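Side-chain contacts in probable N-acetyl-gamma-glutamyl-phosphate reductase, chloroplastic (Oryza sativa, PDB 2CVO), which catalyses, probably, the NADPH-dependent reduction of N-acetyl-L-glutamyl 5-phosphate to the corresponding N-acetylated semialdehyde, a step of arginine biosynthesis: residues G33-E38 against G338-A343; V154-I159 against L347-G352; V190-I195 against P323-I328; E290-L295 against T357-Q362. All coordinates share one frame; numbering follows the deposited sequence.

Interaction 1. Residues G33-E38 against G338-A343; sequences GYTGAE and GASGQA
The flat group that Ser340 meets is the main-chain carbonyl of Thr35: the serine hydroxyl approaches its oxygen, with Ser340 OG 3.2 Å from Thr35 O and a C=O...OG angle near 120°. This is a possible hydrogen bond rather than a certain one, because the single hydroxyl proton has another acceptor within reach. The other flat group, the Glu38 carboxylate, is turned away from Ser340; its bend at chi2 (-55°) carries it off to salt bridges with Arg41 and Arg260, and only its stem faces the serine, Glu38 CB lying 3.8 Å from Ser340 CB. Gly33 is at the N-cap position of helix 34-43, and Gly33 and Gly36 belong to the glycine-rich GXXGXXG turn with which a Rossmann domain passes from its first strand into its first helix. Thr35 presents its methyl rather than its hydroxyl, because chi1 (-63°) sets CG2 opposite the backbone N; Thr35 CG2 stands 3.5 Å from Ser340 OG. A residue as small as serine suits this place, since its short side chain fits between the threonine and glutamate stems while still placing a polar atom near the Thr35 carbonyl. The Thr35 side chain lies about 9 Å from that of Cys170, the probable catalytic cysteine.

Interaction 2. Residues V154-I159 against L347-G352; sequences VLRNEI and LNLMMG
Leu349 reaches across to helix 152-161 and crosses both Arg156 and Ile159 at about a right angle, so that one methyl branch serves two neighbours. Its CD2 lies 3.7 Å from Arg156 CG and 3.8 Å from Ile159 CG2. The same methyl sits 3.4 Å from Arg156 O, so it touches the backbone as well as side chains. With chi1 at 178°, Leu349 CG extends opposite its backbone N, which directs the fork toward helix 152-161. Met350 crosses Ile159 from the next position: its CG is 4.1 Å from Ile159 CG2 and 3.4 Å from Ile159 O, while its flexible thioether goes on toward Val116 of the central sheet. The beta-branched Ile159 fits between these two, offering CG2 to both.

The axes of the short helical segments 154-159 and 347-351 approach to 9.9 Å and cross at -41°. Helix 152-161 belongs to the Rossmann domain, and helix 336-351 follows the last strand of the dimerisation domain; it ends in a Schellman motif in which Gly352 takes a positive phi.

Arg156 lends only its aliphatic stem to the leucine. Beyond a bend at chi3 its guanidinium leaves for salt bridges with Glu355 and Glu290. The contact itself therefore rests on van der Waals packing and burial of apolar surface, with the arginine's charge handled at its margin by carboxylates.

Interaction 3. Residues V190-I195 against P323-I328; sequences VSNIII and PGRAII
Arg325 gives one nearly straight hydrogen bond to the backbone of Asn192: Arg325 NH2 stands 3.0 Å from Asn192 O, with an N-H...O angle of 167°. The oxygen lies at the edge of the guanidinium, close to its plane, and the donor approaches in the carbonyl plane on a lone pair (C=O...N angle 138°). Arg325 NH2 also rests 3.4 Å from Asn192 CB, and Ile194 CG1 closes in obliquely at 4.4 Å from the same nitrogen. The long arginine chain, extended from CG to NE, is what spans the gap. Strands 194-200 and 325-332 are not neighbours in the mixed sheet of the dimerisation domain; strand 262-269 runs between them, antiparallel to both, and Arg325 reaches across its end. On the way NH1 bonds to Phe267 O of that middle strand, while Glu269 offers NH2 a long, weak ion pair. Asparagine suits position 192, since phi and psi there are both positive, a left-handed helical conformation that this residue tolerates better than most. The Asn192 amide turns to a neighbouring subunit: its OD1 accepts a hydrogen bond from Arg325 NE of the fourth subunit, and Asn192 of that subunit packs in turn on Arg325 here.

Interaction 4. Residues E290-L295 against T357-Q362; sequences EEFVKL and TGLQYQ
Apolar packing and an aromatic C-H...O approach come together at Phe292. Its ring points its far edge at the backbone of Leu359, and Leu359 O lies near the ring plane, 3.2 Å from Phe292 CE1 and 3.4 Å from CZ. The slightly positive hydrogens of an aromatic edge suit a carbonyl oxygen, so the approach is probably mildly attractive. Phe292 CZ also touches Leu359 CB at 3.6 Å, while the stem of Glu291 covers one face of the ring, its CG above the centre. The ring is placed by a chi1 of -63°, with Phe292 CG opposite the carbonyl carbon. Residues 290-295 lead into strand 293-295, at the border of the mixed sheet of the dimerisation domain; residues 357-362 belong to the tail that follows helix 336-351, and Leu359 packs back on that helix at Val344, Gln345 and Asn348. The polar pair is loose: Glu291 OE1 is 4.0 Å from Gln360 NE2, too far for a hydrogen bond, with the carboxylate and amide planes 71° apart. The stronger partner of Glu291 is Asn356, which bonds to OE2. Within the tail, Gln362 folds back and its NE2 donates to Gln360 O at 3.2 Å, from well above the carbonyl plane (48°); NE2 is also bonded to Tyr312.

From the N terminus, residues 33-38, at the start of the first Rossmann helix, wait some 300 residues for helix 336-351 to close interaction 1. Residues 154-159, later in the same domain, meet the far end of that helix in interaction 2, whose loop crosses that of interaction 1. Interaction 3 links the start of one strand to another two places along in the sheet of the dimerisation domain and falls wholly within both of these loops, its centre about 31 Å from each of theirs. Interaction 4 starts before interaction 3 is complete and ends in the C-terminal tail, so it crosses all three. It touches interaction 2 through a probable hydrogen bond from Asn348 to Thr357 and interaction 1 by packing of Leu359. Helix 336-351 and the tail thus join the two domains.

Interaction 1. Residues G33-E38 against G338-A343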
loop_
_atom_site.group_PDB
_atom_site.type_symbol
_atom_site.label_atom_id
_atom_site.label_comp_id
_atom_site.label_asym_id
_atom_site.label_seq_id
_atom_site.Cartn_x
_atom_site.Cartn_y
_atom_site.Cartn_z
ATOM N N GLY A 33 4.627 20.192 -11.455
ATOM C CA GLY A 33 4.969 19.134 -10.517
ATOM C C GLY A 33 3.996 19.058 -9.352
ATOM O O GLY A 33 2.993 19.772 -9.332
ATOM N N TYR A 34 4.285 18.197 -8.379
ATOM C CA TYR A 34 3.413 18.049 -7.223
ATOM C C TYR A 34 3.351 19.326 -6.396
ATOM O O TYR A 34 2.312 19.656 -5.825
ATOM C CB TYR A 34 3.869 16.874 -6.349
ATOM C CG TYR A 34 3.651 15.516 -6.991
ATOM C CD1 TYR A 34 2.519 15.264 -7.773
ATOM C CD2 TYR A 34 4.561 14.479 -6.798
ATOM C CE1 TYR A 34 2.301 14.013 -8.348
ATOM C CE2 TYR A 34 4.355 13.223 -7.369
ATOM C CZ TYR A 34 3.226 12.998 -8.143
ATOM O OH TYR A 34 3.032 11.763 -8.716
ATOM N N THR A 35 4.466 20.046 -6.338
ATOM C CA THR A 35 4.517 21.300 -5.590
ATOM C C THR A 35 3.422 22.227 -6.101
ATOM O O THR A 35 2.615 22.739 -5.330
ATOM C CB THR A 35 5.875 22.000 -5.771
ATOM O OG1 THR A 35 6.914 21.171 -5.239
ATOM C CG2 THR A 35 5.884 23.339 -5.054
ATOM N N GLY A 36 3.406 22.427 -7.413
ATOM C CA GLY A 36 2.411 23.288 -8.026
ATOM C C GLY A 36 1.003 22.801 -7.768
ATOM O O GLY A 36 0.106 23.593 -7.466
ATOM N N ALA A 37 0.799 21.493 -7.888
ATOM C CA ALA A 37 -0.518 20.926 -7.652
ATOM C C ALA A 37 -0.962 21.270 -6.235
ATOM O O ALA A 37 -2.106 21.668 -6.022
ATOM C CB ALA A 37 -0.490 19.409 -7.850
ATOM N N GLU A 38 -0.061 21.128 -5.265
ATOM C CA GLU A 38 -0.410 21.440 -3.879
ATOM C C GLU A 38 -0.756 22.913 -3.687
ATOM O O GLU A 38 -1.660 23.253 -2.921
ATOM C CB GLU A 38 0.723 21.053 -2.924
ATOM C CG GLU A 38 0.673 19.615 -2.427
ATOM C CD GLU A 38 -0.658 19.256 -1.774
ATOM O OE1 GLU A 38 -1.626 18.996 -2.513
ATOM O OE2 GLU A 38 -0.741 19.238 -0.525
ATOM N N GLY A 338 5.889 20.952 5.075
ATOM C CA GLY A 338 7.231 20.689 4.589
ATOM C C GLY A 338 7.520 21.387 3.267
ATOM O O GLY A 338 8.661 21.387 2.796
ATOM N N ALA A 339 6.498 21.995 2.665
ATOM C CA ALA A 339 6.696 22.664 1.387
ATOM C C ALA A 339 5.695 23.780 1.079
ATOM O O ALA A 339 5.812 24.896 1.594
ATOM C CB ALA A 339 6.685 21.626 0.259
ATOM N N SER A 340 4.713 23.464 0.239
ATOM C CA SER A 340 3.708 24.436 -0.186
ATOM C C SER A 340 2.865 25.061 0.914
ATOM O O SER A 340 2.472 26.224 0.805
ATOM C CB SER A 340 2.796 23.807 -1.240
ATOM O OG SER A 340 3.538 23.502 -2.407
ATOM N N GLY A 341 2.578 24.300 1.964
ATOM C CA GLY A 341 1.782 24.846 3.051
ATOM C C GLY A 341 2.526 25.961 3.768
ATOM O O GLY A 341 1.953 27.003 4.083
ATOM N N GLN A 342 3.811 25.743 4.027
ATOM C CA GLN A 342 4.625 26.746 4.706
ATOM C C GLN A 342 4.887 27.915 3.771
ATOM O O GLN A 342 5.055 29.049 4.217
ATOM C CB GLN A 342 5.950 26.141 5.172
ATOM C CG GLN A 342 6.909 27.146 5.797
ATOM C CD GLN A 342 7.848 26.500 6.794
ATOM O OE1 GLN A 342 7.725 26.714 8.003
ATOM N NE2 GLN A 342 8.783 25.688 6.299
ATOM N N ALA A 343 4.927 27.636 2.472
ATOM C CA ALA A 343 5.154 28.688 1.497
ATOM C C ALA A 343 3.974 29.644 1.589
ATOM O O ALA A 343 4.151 30.862 1.599
ATOM C CB ALA A 343 5.259 28.101 0.099
#

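Interaction 2. Residues V154-I159 against L347-G352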
loop_
_atom_site.group_PDB
_atom_site.type_symbol
_atom_site.label_atom_id
_atom_site.label_comp_id
_atom_site.label_asym_id
_atom_site.label_seq_id
_atom_site.Cartn_x
_atom_site.Cartn_y
_atom_site.Cartn_z
ATOM N N VAL A 154 10.125 30.352 13.370
ATOM C CA VAL A 154 11.449 30.714 13.865
ATOM C C VAL A 154 11.963 32.086 13.436
ATOM O O VAL A 154 12.662 32.756 14.195
ATOM C CB VAL A 154 12.483 29.635 13.456
ATOM C CG1 VAL A 154 13.878 30.040 13.900
ATOM C CG2 VAL A 154 12.105 28.301 14.081
ATOM N N LEU A 155 11.624 32.508 12.225
ATOM C CA LEU A 155 12.086 33.800 11.734
ATOM C C LEU A 155 10.919 34.680 11.296
ATOM O O LEU A 155 11.030 35.431 10.328
ATOM C CB LEU A 155 13.056 33.604 10.560
ATOM C CG LEU A 155 14.345 32.805 10.807
ATOM C CD1 LEU A 155 14.052 31.311 10.777
ATOM C CD2 LEU A 155 15.369 33.140 9.727
ATOM N N ARG A 156 9.808 34.592 12.023
ATOM C CA ARG A 156 8.612 35.358 11.694
ATOM C C ARG A 156 8.840 36.852 11.472
ATOM O O ARG A 156 8.335 37.418 10.499
ATOM C CB ARG A 156 7.546 35.155 12.775
ATOM C CG ARG A 156 6.262 35.929 12.526
ATOM C CD ARG A 156 5.171 35.579 13.535
ATOM N NE ARG A 156 4.566 34.275 13.271
ATOM C CZ ARG A 156 4.668 33.212 14.063
ATOM N NH1 ARG A 156 5.357 33.280 15.194
ATOM N NH2 ARG A 156 4.081 32.074 13.721
ATOM N N ASN A 157 9.591 37.496 12.361
ATOM C CA ASN A 157 9.830 38.927 12.205
ATOM C C ASN A 157 10.608 39.266 10.933
ATOM O O ASN A 157 10.293 40.245 10.261
ATOM C CB ASN A 157 10.546 39.501 13.434
ATOM C CG ASN A 157 10.708 41.014 13.358
ATOM O OD1 ASN A 157 11.673 41.524 12.780
ATOM N ND2 ASN A 157 9.747 41.739 13.923
ATOM N N GLU A 158 11.617 38.464 10.598
ATOM C CA GLU A 158 12.397 38.706 9.384
ATOM C C GLU A 158 11.537 38.486 8.142
ATOM O O GLU A 158 11.458 39.340 7.257
ATOM C CB GLU A 158 13.604 37.768 9.309
ATOM C CG GLU A 158 14.886 38.299 9.924
ATOM C CD GLU A 158 14.987 38.034 11.411
ATOM O OE1 GLU A 158 16.028 38.393 12.003
ATOM O OE2 GLU A 158 14.031 37.468 11.988
ATOM N N ILE A 159 10.899 37.323 8.087
ATOM C CA ILE A 159 10.042 36.946 6.969
ATOM C C ILE A 159 8.983 37.990 6.643
ATOM O O ILE A 159 8.738 38.296 5.479
ATOM C CB ILE A 159 9.321 35.609 7.261
ATOM C CG1 ILE A 159 10.353 34.493 7.450
ATOM C CG2 ILE A 159 8.343 35.282 6.135
ATOM C CD1 ILE A 159 9.764 33.180 7.920
ATOM N N LEU A 347 3.618 33.632 2.750
ATOM C CA LEU A 347 3.034 34.695 1.941
ATOM C C LEU A 347 1.931 35.415 2.715
ATOM O O LEU A 347 1.761 36.624 2.567
ATOM C CB LEU A 347 2.469 34.151 0.623
ATOM C CG LEU A 347 1.983 35.254 -0.333
ATOM C CD1 LEU A 347 3.118 36.237 -0.565
ATOM C CD2 LEU A 347 1.509 34.664 -1.666
ATOM N N ASN A 348 1.175 34.680 3.527
ATOM C CA ASN A 348 0.123 35.306 4.322
ATOM C C ASN A 348 0.777 36.360 5.213
ATOM O O ASN A 348 0.351 37.517 5.258
ATOM C CB ASN A 348 -0.591 34.279 5.208
ATOM C CG ASN A 348 -1.580 33.424 4.436
ATOM O OD1 ASN A 348 -2.324 33.925 3.594
ATOM N ND2 ASN A 348 -1.609 32.132 4.736
ATOM N N LEU A 349 1.825 35.942 5.913
ATOM C CA LEU A 349 2.562 36.821 6.811
ATOM C C LEU A 349 3.104 38.047 6.074
ATOM O O LEU A 349 3.004 39.176 6.561
ATOM C CB LEU A 349 3.714 36.042 7.450
ATOM C CG LEU A 349 4.642 36.806 8.391
ATOM C CD1 LEU A 349 3.845 37.352 9.570
ATOM C CD2 LEU A 349 5.755 35.872 8.873
ATOM N N MET A 350 3.675 37.817 4.898
ATOM C CA MET A 350 4.239 38.889 4.087
ATOM C C MET A 350 3.177 39.862 3.572
ATOM O O MET A 350 3.456 41.047 3.390
ATOM C CB MET A 350 5.003 38.289 2.903
ATOM C CG MET A 350 6.201 37.440 3.314
ATOM S SD MET A 350 6.684 36.249 2.052
ATOM C CE MET A 350 7.629 37.290 0.923
ATOM N N MET A 351 1.966 39.359 3.339
ATOM C CA MET A 351 0.875 40.192 2.837
ATOM C C MET A 351 0.039 40.819 3.949
ATOM O O MET A 351 -0.903 41.558 3.675
ATOM C CB MET A 351 -0.049 39.376 1.925
ATOM C CG MET A 351 0.630 38.736 0.725
ATOM S SD MET A 351 1.524 39.901 -0.312
ATOM C CE MET A 351 0.174 40.818 -1.049
ATOM N N GLY A 352 0.374 40.520 5.201
ATOM C CA GLY A 352 -0.376 41.085 6.310
ATOM C C GLY A 352 -1.659 40.337 6.631
ATOM O O GLY A 352 -2.539 40.862 7.313
#

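Interaction 3. Residues V190-I195 against P323-I328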
loop_
_atom_site.group_PDB
_atom_site.type_symbol
_atom_site.label_atom_id
_atom_site.label_comp_id
_atom_site.label_asym_id
_atom_site.label_seq_id
_atom_site.Cartn_x
_atom_site.Cartn_y
_atom_site.Cartn_z
ATOM N N VAL A 190 25.319 19.895 21.245
ATOM C CA VAL A 190 25.411 19.830 19.793
ATOM C C VAL A 190 26.290 18.678 19.339
ATOM O O VAL A 190 26.616 18.558 18.157
ATOM C CB VAL A 190 25.968 21.139 19.223
ATOM C CG1 VAL A 190 25.085 22.296 19.655
ATOM C CG2 VAL A 190 27.394 21.350 19.705
ATOM N N SER A 191 26.660 17.827 20.289
ATOM C CA SER A 191 27.498 16.675 20.003
ATOM C C SER A 191 26.639 15.426 19.838
ATOM O O SER A 191 25.666 15.229 20.565
ATOM C CB SER A 191 28.496 16.458 21.141
ATOM O OG SER A 191 27.811 16.171 22.352
ATOM N N ASN A 192 27.012 14.588 18.878
ATOM C CA ASN A 192 26.302 13.347 18.604
ATOM C C ASN A 192 24.798 13.461 18.372
ATOM O O ASN A 192 24.024 12.667 18.902
ATOM C CB ASN A 192 26.564 12.336 19.720
ATOM C CG ASN A 192 28.001 11.853 19.739
ATOM O OD1 ASN A 192 28.526 11.375 18.727
ATOM N ND2 ASN A 192 28.646 11.966 20.895
ATOM N N ILE A 193 24.380 14.450 17.588
ATOM C CA ILE A 193 22.965 14.596 17.259
ATOM C C ILE A 193 22.716 13.595 16.125
ATOM O O ILE A 193 23.066 13.850 14.973
ATOM C CB ILE A 193 22.644 16.024 16.757
ATOM C CG1 ILE A 193 22.800 17.027 17.904
ATOM C CG2 ILE A 193 21.229 16.077 16.180
ATOM C CD1 ILE A 193 22.556 18.478 17.493
ATOM N N ILE A 194 22.130 12.451 16.460
ATOM C CA ILE A 194 21.852 11.409 15.475
ATOM C C ILE A 194 20.407 11.484 15.005
ATOM O O ILE A 194 19.478 11.395 15.811
ATOM C CB ILE A 194 22.097 10.011 16.068
ATOM C CG1 ILE A 194 23.458 9.971 16.772
ATOM C CG2 ILE A 194 22.026 8.969 14.971
ATOM C CD1 ILE A 194 24.630 10.308 15.888
ATOM N N ILE A 195 20.219 11.634 13.698
ATOM C CA ILE A 195 18.880 11.742 13.139
ATOM C C ILE A 195 18.572 10.700 12.066
ATOM O O ILE A 195 19.351 10.497 11.131
ATOM C CB ILE A 195 18.644 13.147 12.522
ATOM C CG1 ILE A 195 18.908 14.231 13.569
ATOM C CG2 ILE A 195 17.209 13.264 12.012
ATOM C CD1 ILE A 195 18.866 15.643 13.010
ATOM N N PRO A 323 21.249 6.924 29.840
ATOM C CA PRO A 323 21.236 8.084 30.735
ATOM C C PRO A 323 21.772 9.346 30.058
ATOM O O PRO A 323 22.785 9.302 29.366
ATOM C CB PRO A 323 22.125 7.633 31.894
ATOM C CG PRO A 323 21.850 6.146 31.953
ATOM C CD PRO A 323 21.902 5.767 30.484
ATOM N N GLY A 324 21.080 10.463 30.255
ATOM C CA GLY A 324 21.516 11.722 29.673
ATOM C C GLY A 324 21.043 11.988 28.256
ATOM O O GLY A 324 21.306 13.059 27.709
ATOM N N ARG A 325 20.348 11.026 27.655
ATOM C CA ARG A 325 19.860 11.190 26.289
ATOM C C ARG A 325 18.348 11.301 26.190
ATOM O O ARG A 325 17.614 10.874 27.084
ATOM C CB ARG A 325 20.334 10.031 25.402
ATOM C CG ARG A 325 21.680 10.272 24.751
ATOM C CD ARG A 325 22.086 9.119 23.840
ATOM N NE ARG A 325 23.175 9.500 22.941
ATOM C CZ ARG A 325 23.029 10.278 21.873
ATOM N NH1 ARG A 325 21.837 10.762 21.550
ATOM N NH2 ARG A 325 24.081 10.580 21.125
ATOM N N ALA A 326 17.891 11.872 25.082
ATOM C CA ALA A 326 16.470 12.037 24.843
ATOM C C ALA A 326 16.171 11.693 23.389
ATOM O O ALA A 326 17.073 11.637 22.549
ATOM C CB ALA A 326 16.052 13.473 25.143
ATOM N N ILE A 327 14.900 11.457 23.104
ATOM C CA ILE A 327 14.464 11.132 21.760
ATOM C C ILE A 327 13.332 12.087 21.414
ATOM O O ILE A 327 12.340 12.173 22.136
ATOM C CB ILE A 327 13.946 9.679 21.671
ATOM C CG1 ILE A 327 15.061 8.705 22.074
ATOM C CG2 ILE A 327 13.464 9.382 20.255
ATOM C CD1 ILE A 327 14.642 7.247 22.045
ATOM N N ILE A 328 13.500 12.816 20.316
ATOM C CA ILE A 328 12.503 13.775 19.860
ATOM C C ILE A 328 11.900 13.288 18.547
ATOM O O ILE A 328 12.630 12.914 17.630
ATOM C CB ILE A 328 13.138 15.166 19.627
ATOM C CG1 ILE A 328 13.724 15.698 20.938
ATOM C CG2 ILE A 328 12.106 16.133 19.069
ATOM C CD1 ILE A 328 14.430 17.034 20.788
#

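Interaction 4. Residues E290-L295 against T357-Q362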
loop_
_atom_site.group_PDB
_atom_site.type_symbol
_atom_site.label_atom_id
_atom_site.label_comp_id
_atom_site.label_asym_id
_atom_site.label_seq_id
_atom_site.Cartn_x
_atom_site.Cartn_y
_atom_site.Cartn_z
ATOM N N GLU A 290 1.405 28.761 19.084
ATOM C CA GLU A 290 1.638 28.503 17.664
ATOM C C GLU A 290 0.638 27.497 17.121
ATOM O O GLU A 290 0.657 26.324 17.491
ATOM C CB GLU A 290 3.058 27.981 17.448
ATOM C CG GLU A 290 4.158 29.008 17.699
ATOM C CD GLU A 290 4.118 30.165 16.717
ATOM O OE1 GLU A 290 3.483 30.030 15.651
ATOM O OE2 GLU A 290 4.737 31.209 17.000
ATOM N N GLU A 291 -0.227 27.952 16.225
ATOM C CA GLU A 291 -1.242 27.077 15.665
ATOM C C GLU A 291 -0.721 25.871 14.890
ATOM O O GLU A 291 -1.258 24.771 15.025
ATOM C CB GLU A 291 -2.190 27.875 14.766
ATOM C CG GLU A 291 -3.268 27.012 14.117
ATOM C CD GLU A 291 -4.322 27.827 13.396
ATOM O OE1 GLU A 291 -5.267 27.218 12.852
ATOM O OE2 GLU A 291 -4.210 29.069 13.371
ATOM N N PHE A 292 0.327 26.059 14.096
ATOM C CA PHE A 292 0.841 24.964 13.283
ATOM C C PHE A 292 1.974 24.096 13.841
ATOM O O PHE A 292 2.474 23.199 13.158
ATOM C CB PHE A 292 1.198 25.508 11.900
ATOM C CG PHE A 292 0.005 26.044 11.150
ATOM C CD1 PHE A 292 -1.038 25.196 10.787
ATOM C CD2 PHE A 292 -0.095 27.397 10.841
ATOM C CE1 PHE A 292 -2.169 25.688 10.124
ATOM C CE2 PHE A 292 -1.220 27.899 10.180
ATOM C CZ PHE A 292 -2.256 27.043 9.822
ATOM N N VAL A 293 2.377 24.348 15.080
ATOM C CA VAL A 293 3.421 23.540 15.701
ATOM C C VAL A 293 2.868 23.099 17.046
ATOM O O VAL A 293 2.806 23.889 17.982
ATOM C CB VAL A 293 4.725 24.340 15.915
ATOM C CG1 VAL A 293 5.782 23.442 16.535
ATOM C CG2 VAL A 293 5.226 24.888 14.589
ATOM N N LYS A 294 2.467 21.837 17.141
ATOM C CA LYS A 294 1.889 21.337 18.378
ATOM C C LYS A 294 2.649 20.227 19.088
ATOM O O LYS A 294 3.088 19.248 18.477
ATOM C CB LYS A 294 0.458 20.867 18.130
ATOM C CG LYS A 294 -0.268 20.481 19.414
ATOM C CD LYS A 294 -1.700 20.049 19.147
ATOM C CE LYS A 294 -2.426 19.731 20.442
ATOM N NZ LYS A 294 -2.491 20.918 21.342
ATOM N N LEU A 295 2.783 20.393 20.398
ATOM C CA LEU A 295 3.449 19.413 21.242
ATOM C C LEU A 295 2.326 18.514 21.754
ATOM O O LEU A 295 1.417 18.989 22.435
ATOM C CB LEU A 295 4.140 20.113 22.420
ATOM C CG LEU A 295 5.062 19.284 23.316
ATOM C CD1 LEU A 295 6.244 18.762 22.491
ATOM C CD2 LEU A 295 5.564 20.146 24.479
ATOM N N THR A 357 -4.771 31.625 7.156
ATOM C CA THR A 357 -5.673 31.853 6.028
ATOM C C THR A 357 -5.495 30.788 4.953
ATOM O O THR A 357 -4.418 30.656 4.369
ATOM C CB THR A 357 -5.432 33.230 5.380
ATOM O OG1 THR A 357 -5.475 34.250 6.385
ATOM C CG2 THR A 357 -6.502 33.511 4.337
ATOM N N GLY A 358 -6.562 30.033 4.701
ATOM C CA GLY A 358 -6.523 28.981 3.699
ATOM C C GLY A 358 -5.688 27.784 4.118
ATOM O O GLY A 358 -5.341 26.949 3.287
ATOM N N LEU A 359 -5.375 27.695 5.410
ATOM C CA LEU A 359 -4.557 26.601 5.926
ATOM C C LEU A 359 -5.168 25.889 7.128
ATOM O O LEU A 359 -4.443 25.314 7.941
ATOM C CB LEU A 359 -3.175 27.134 6.314
ATOM C CG LEU A 359 -2.372 27.770 5.182
ATOM C CD1 LEU A 359 -1.090 28.375 5.740
ATOM C CD2 LEU A 359 -2.060 26.719 4.128
ATOM N N GLN A 360 -6.491 25.914 7.244
ATOM C CA GLN A 360 -7.145 25.270 8.376
ATOM C C GLN A 360 -7.716 23.885 8.081
ATOM O O GLN A 360 -8.454 23.323 8.888
ATOM C CB GLN A 360 -8.226 26.196 8.933
ATOM C CG GLN A 360 -7.630 27.473 9.534
ATOM C CD GLN A 360 -8.678 28.441 10.052
ATOM O OE1 GLN A 360 -9.403 29.068 9.277
ATOM N NE2 GLN A 360 -8.765 28.562 11.369
ATOM N N TYR A 361 -7.359 23.340 6.923
ATOM C CA TYR A 361 -7.797 22.006 6.508
ATOM C C TYR A 361 -7.300 20.990 7.541
ATOM O O TYR A 361 -6.106 20.915 7.822
ATOM C CB TYR A 361 -7.213 21.712 5.116
ATOM C CG TYR A 361 -7.481 20.345 4.498
ATOM C CD1 TYR A 361 -6.777 19.206 4.912
ATOM C CD2 TYR A 361 -8.364 20.212 3.418
ATOM C CE1 TYR A 361 -6.935 17.968 4.253
ATOM C CE2 TYR A 361 -8.532 18.987 2.755
ATOM C CZ TYR A 361 -7.811 17.872 3.172
ATOM O OH TYR A 361 -7.936 16.686 2.473
ATOM N N GLN A 362 -8.221 20.234 8.133
ATOM C CA GLN A 362 -7.842 19.229 9.118
ATOM C C GLN A 362 -7.313 17.993 8.396
ATOM O O GLN A 362 -7.686 17.724 7.259
ATOM C CB GLN A 362 -9.036 18.881 10.006
ATOM C CG GLN A 362 -9.430 20.028 10.915
ATOM C CD GLN A 362 -8.282 20.463 11.802
ATOM O OE1 GLN A 362 -7.844 19.714 12.670
ATOM N NE2 GLN A 362 -7.781 21.676 11.579
#